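Local coordinates for hypothetical protein XAC2396 (Xanthomonas axonopodis pv. citri, PDB 2G3W) that is of unknown function but builds its compact fold around a variation of the PD-(D/E)XK nuclease motif, at residues Pro67-Arg72 against Ile82-Pro87. Sequence-based numbering, arbitrary orientation.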
ATOM      1  N   PRO A  67     -21.938 -10.983   0.255  1.00 36.34           N
ATOM      2  CA  PRO A  67     -20.903 -10.302  -0.513  1.00 36.04           C
ATOM      3  C   PRO A  67     -20.663 -11.042  -1.829  1.00 35.43           C
ATOM      4  O   PRO A  67     -21.263 -12.084  -2.063  1.00 35.05           O
ATOM      5  CB  PRO A  67     -19.680 -10.437   0.383  1.00 35.51           C
ATOM      6  CG  PRO A  67     -19.885 -11.755   1.074  1.00 36.23           C
ATOM      7  CD  PRO A  67     -21.368 -11.824   1.326  1.00 37.17           C
ATOM      8  N   ASP A  68     -19.775 -10.532  -2.672  1.00 34.62           N
ATOM      9  CA  ASP A  68     -19.361 -11.318  -3.839  1.00 33.64           C
ATOM     10  C   ASP A  68     -18.510 -12.507  -3.482  1.00 33.59           C
ATOM     11  O   ASP A  68     -18.600 -13.575  -4.111  1.00 31.69           O
ATOM     12  CB  ASP A  68     -18.674 -10.412  -4.842  1.00 34.04           C
ATOM     13  CG  ASP A  68     -19.601  -9.327  -5.317  1.00 34.20           C
ATOM     14  OD1 ASP A  68     -20.667  -9.646  -5.895  1.00 38.60           O
ATOM     15  OD2 ASP A  68     -19.293  -8.160  -5.086  1.00 31.18           O
ATOM     16  N   LEU A  69     -17.653 -12.335  -2.480  1.00 32.18           N
ATOM     17  CA  LEU A  69     -16.937 -13.521  -1.945  1.00 31.25           C
ATOM     18  C   LEU A  69     -16.867 -13.442  -0.447  1.00 31.74           C
ATOM     19  O   LEU A  69     -16.873 -12.346   0.115  1.00 31.84           O
ATOM     20  CB  LEU A  69     -15.515 -13.646  -2.502  1.00 30.19           C
ATOM     21  CG  LEU A  69     -15.253 -13.595  -4.012  1.00 29.29           C
ATOM     22  CD1 LEU A  69     -15.198 -12.135  -4.522  1.00 31.91           C
ATOM     23  CD2 LEU A  69     -13.927 -14.297  -4.291  1.00 29.61           C
ATOM     24  N   TRP A  70     -16.749 -14.604   0.205  1.00 32.28           N
ATOM     25  CA  TRP A  70     -16.535 -14.637   1.657  1.00 32.85           C
ATOM     26  C   TRP A  70     -15.944 -15.932   2.185  1.00 32.63           C
ATOM     27  O   TRP A  70     -16.113 -17.000   1.577  1.00 30.66           O
ATOM     28  CB  TRP A  70     -17.805 -14.300   2.445  1.00 34.02           C
ATOM     29  CG  TRP A  70     -19.070 -15.078   2.125  1.00 33.99           C
ATOM     30  CD1 TRP A  70     -19.264 -16.019   1.149  1.00 36.09           C
ATOM     31  CD2 TRP A  70     -20.330 -14.911   2.781  1.00 35.20           C
ATOM     32  NE1 TRP A  70     -20.577 -16.473   1.184  1.00 35.67           N
ATOM     33  CE2 TRP A  70     -21.249 -15.792   2.169  1.00 35.42           C
ATOM     34  CE3 TRP A  70     -20.779 -14.069   3.817  1.00 34.98           C
ATOM     35  CZ2 TRP A  70     -22.587 -15.876   2.574  1.00 33.77           C
ATOM     36  CZ3 TRP A  70     -22.106 -14.154   4.217  1.00 35.96           C
ATOM     37  CH2 TRP A  70     -22.992 -15.062   3.600  1.00 34.30           C
ATOM     38  N   ARG A  71     -15.206 -15.780   3.278  1.00 32.39           N
ATOM     39  CA  ARG A  71     -14.769 -16.903   4.092  1.00 34.14           C
ATOM     40  C   ARG A  71     -15.476 -16.746   5.438  1.00 33.92           C
ATOM     41  O   ARG A  71     -15.445 -15.671   6.055  1.00 34.21           O
ATOM     42  CB  ARG A  71     -13.256 -16.899   4.256  1.00 34.06           C
ATOM     43  CG  ARG A  71     -12.778 -18.039   5.144  1.00 37.96           C
ATOM     44  CD  ARG A  71     -11.275 -18.093   5.232  1.00 43.83           C
ATOM     45  NE  ARG A  71     -10.702 -16.935   5.926  1.00 44.19           N
ATOM     46  CZ  ARG A  71     -10.028 -15.955   5.329  1.00 45.46           C
ATOM     47  NH1 ARG A  71      -9.830 -15.972   4.012  1.00 45.49           N
ATOM     48  NH2 ARG A  71      -9.540 -14.963   6.057  1.00 44.14           N
ATOM     49  N   ARG A  72     -16.154 -17.795   5.867  1.00 33.67           N
ATOM     50  CA  ARG A  72     -16.875 -17.750   7.128  1.00 34.57           C
ATOM     51  C   ARG A  72     -16.281 -18.745   8.125  1.00 35.05           C
ATOM     52  O   ARG A  72     -15.859 -19.833   7.732  1.00 34.54           O
ATOM     53  CB  ARG A  72     -18.357 -18.041   6.888  1.00 34.90           C
ATOM     54  CG  ARG A  72     -19.078 -16.944   6.116  1.00 34.78           C
ATOM     55  CD  ARG A  72     -20.461 -17.431   5.753  1.00 37.53           C
ATOM     56  NE  ARG A  72     -20.404 -18.187   4.504  1.00 38.79           N
ATOM     57  CZ  ARG A  72     -21.418 -18.859   3.974  1.00 38.06           C
ATOM     58  NH1 ARG A  72     -22.582 -18.887   4.586  1.00 36.19           N
ATOM     59  NH2 ARG A  72     -21.255 -19.497   2.822  1.00 38.14           N
ATOM     60  N   ILE A  82     -15.870  -9.779   0.814  1.00 32.56           N
ATOM     61  CA  ILE A  82     -15.349  -9.059  -0.363  1.00 32.44           C
ATOM     62  C   ILE A  82     -16.466  -8.548  -1.283  1.00 31.75           C
ATOM     63  O   ILE A  82     -17.284  -9.348  -1.751  1.00 31.68           O
ATOM     64  CB  ILE A  82     -14.363  -9.968  -1.190  1.00 33.01           C
ATOM     65  CG1 ILE A  82     -13.266 -10.608  -0.298  1.00 33.88           C
ATOM     66  CG2 ILE A  82     -13.756  -9.150  -2.362  1.00 33.04           C
ATOM     67  CD1 ILE A  82     -12.423 -11.709  -0.958  1.00 32.75           C
ATOM     68  N   ASP A  83     -16.522  -7.230  -1.525  1.00 32.43           N
ATOM     69  CA  ASP A  83     -17.501  -6.620  -2.426  1.00 32.81           C
ATOM     70  C   ASP A  83     -16.788  -5.970  -3.610  1.00 33.86           C
ATOM     71  O   ASP A  83     -15.767  -5.275  -3.427  1.00 32.99           O
ATOM     72  CB  ASP A  83     -18.365  -5.540  -1.725  1.00 32.99           C
ATOM     73  CG  ASP A  83     -19.558  -6.125  -0.956  1.00 32.11           C
ATOM     74  OD1 ASP A  83     -20.069  -7.184  -1.315  1.00 30.60           O
ATOM     75  OD2 ASP A  83     -19.959  -5.545   0.052  1.00 33.05           O
ATOM     76  N   LEU A  84     -17.293  -6.213  -4.820  1.00 33.21           N
ATOM     77  CA  LEU A  84     -16.632  -5.696  -6.005  1.00 33.57           C
ATOM     78  C   LEU A  84     -17.302  -4.401  -6.352  1.00 34.64           C
ATOM     79  O   LEU A  84     -18.481  -4.187  -6.021  1.00 34.11           O
ATOM     80  CB  LEU A  84     -16.677  -6.659  -7.205  1.00 33.08           C
ATOM     81  CG  LEU A  84     -16.336  -8.126  -6.842  1.00 35.05           C
ATOM     82  CD1 LEU A  84     -16.696  -9.037  -8.003  1.00 37.98           C
ATOM     83  CD2 LEU A  84     -14.887  -8.275  -6.436  1.00 33.43           C
ATOM     84  N   GLY A  85     -16.552  -3.527  -6.995  1.00 35.61           N
ATOM     85  CA  GLY A  85     -17.128  -2.267  -7.474  1.00 36.33           C
ATOM     86  C   GLY A  85     -16.992  -1.108  -6.514  1.00 37.59           C
ATOM     87  O   GLY A  85     -15.965  -0.926  -5.820  1.00 37.06           O
ATOM     88  N   GLN A  86     -18.057  -0.309  -6.477  1.00 39.04           N
ATOM     89  CA  GLN A  86     -18.068   0.921  -5.752  1.00 40.22           C
ATOM     90  C   GLN A  86     -19.245   0.882  -4.800  1.00 40.56           C
ATOM     91  O   GLN A  86     -20.222   1.639  -5.013  1.00 40.21           O
ATOM     92  CB  GLN A  86     -18.352   2.056  -6.734  1.00 40.78           C
ATOM     93  CG  GLN A  86     -17.350   3.117  -6.720  1.00 45.54           C
ATOM     94  CD  GLN A  86     -16.544   3.074  -7.974  1.00 50.66           C
ATOM     95  OE1 GLN A  86     -16.800   3.872  -8.872  1.00 52.39           O
ATOM     96  NE2 GLN A  86     -15.586   2.128  -8.075  1.00 47.93           N
ATOM     97  N   PRO A  87     -19.193   0.030  -3.757  1.00 40.02           N
ATOM     98  CA  PRO A  87     -20.350   0.027  -2.840  1.00 39.84           C
ATOM     99  C   PRO A  87     -20.656   1.361  -2.184  1.00 39.34           C
ATOM    100  O   PRO A  87     -19.754   2.124  -1.859  1.00 39.78           O
ATOM    101  CB  PRO A  87     -19.950  -0.996  -1.768  1.00 40.05           C
ATOM    102  CG  PRO A  87     -18.560  -1.247  -1.942  1.00 38.54           C
ATOM    103  CD  PRO A  87     -18.193  -0.969  -3.357  1.00 39.04           C
TER
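With CG beside the backbone N (chi1 -61°), the Asp68 carboxylate reaches across to the backbone N of Leu84, while Leu69, its CG likewise beside the N, drops an isobutyl group onto Ile82. The segments belong to the antiparallel beta hairpin of strands 69-72 and 78-84, with a classic beta bulge at the start of strand 69-72, where Asp68 and Leu69 both face Ile82. Ile82 O takes a straight bond from Leu69 N (3.1 Å), on a lone pair, and a weak, bent one from Asp68 N; Ile82 N returns a bond to Leu69 O (2.8 Å). Asp68 adds a side-chain bond of its own: OD2 accepts Leu84 N (2.8 Å) on its anti side, and OD1 forms a salt bridge with Arg39 of helix 37-49, so both oxygens of this buried carboxylate are engaged. Asp83 OD1 lies 4.0 Å from Asp68 OD2; Arg39 and Arg91, salt-bridged to Asp83 OD2, probably offset the like charges. Toward helix 37-49, Leu69 CD1 packs against Ile82 CG2 (4.0 Å) and more loosely against Leu84 CD2. Pro67 CB approaches the same oxygen that the bulge grips, Ile82 O, to 3.4 Å.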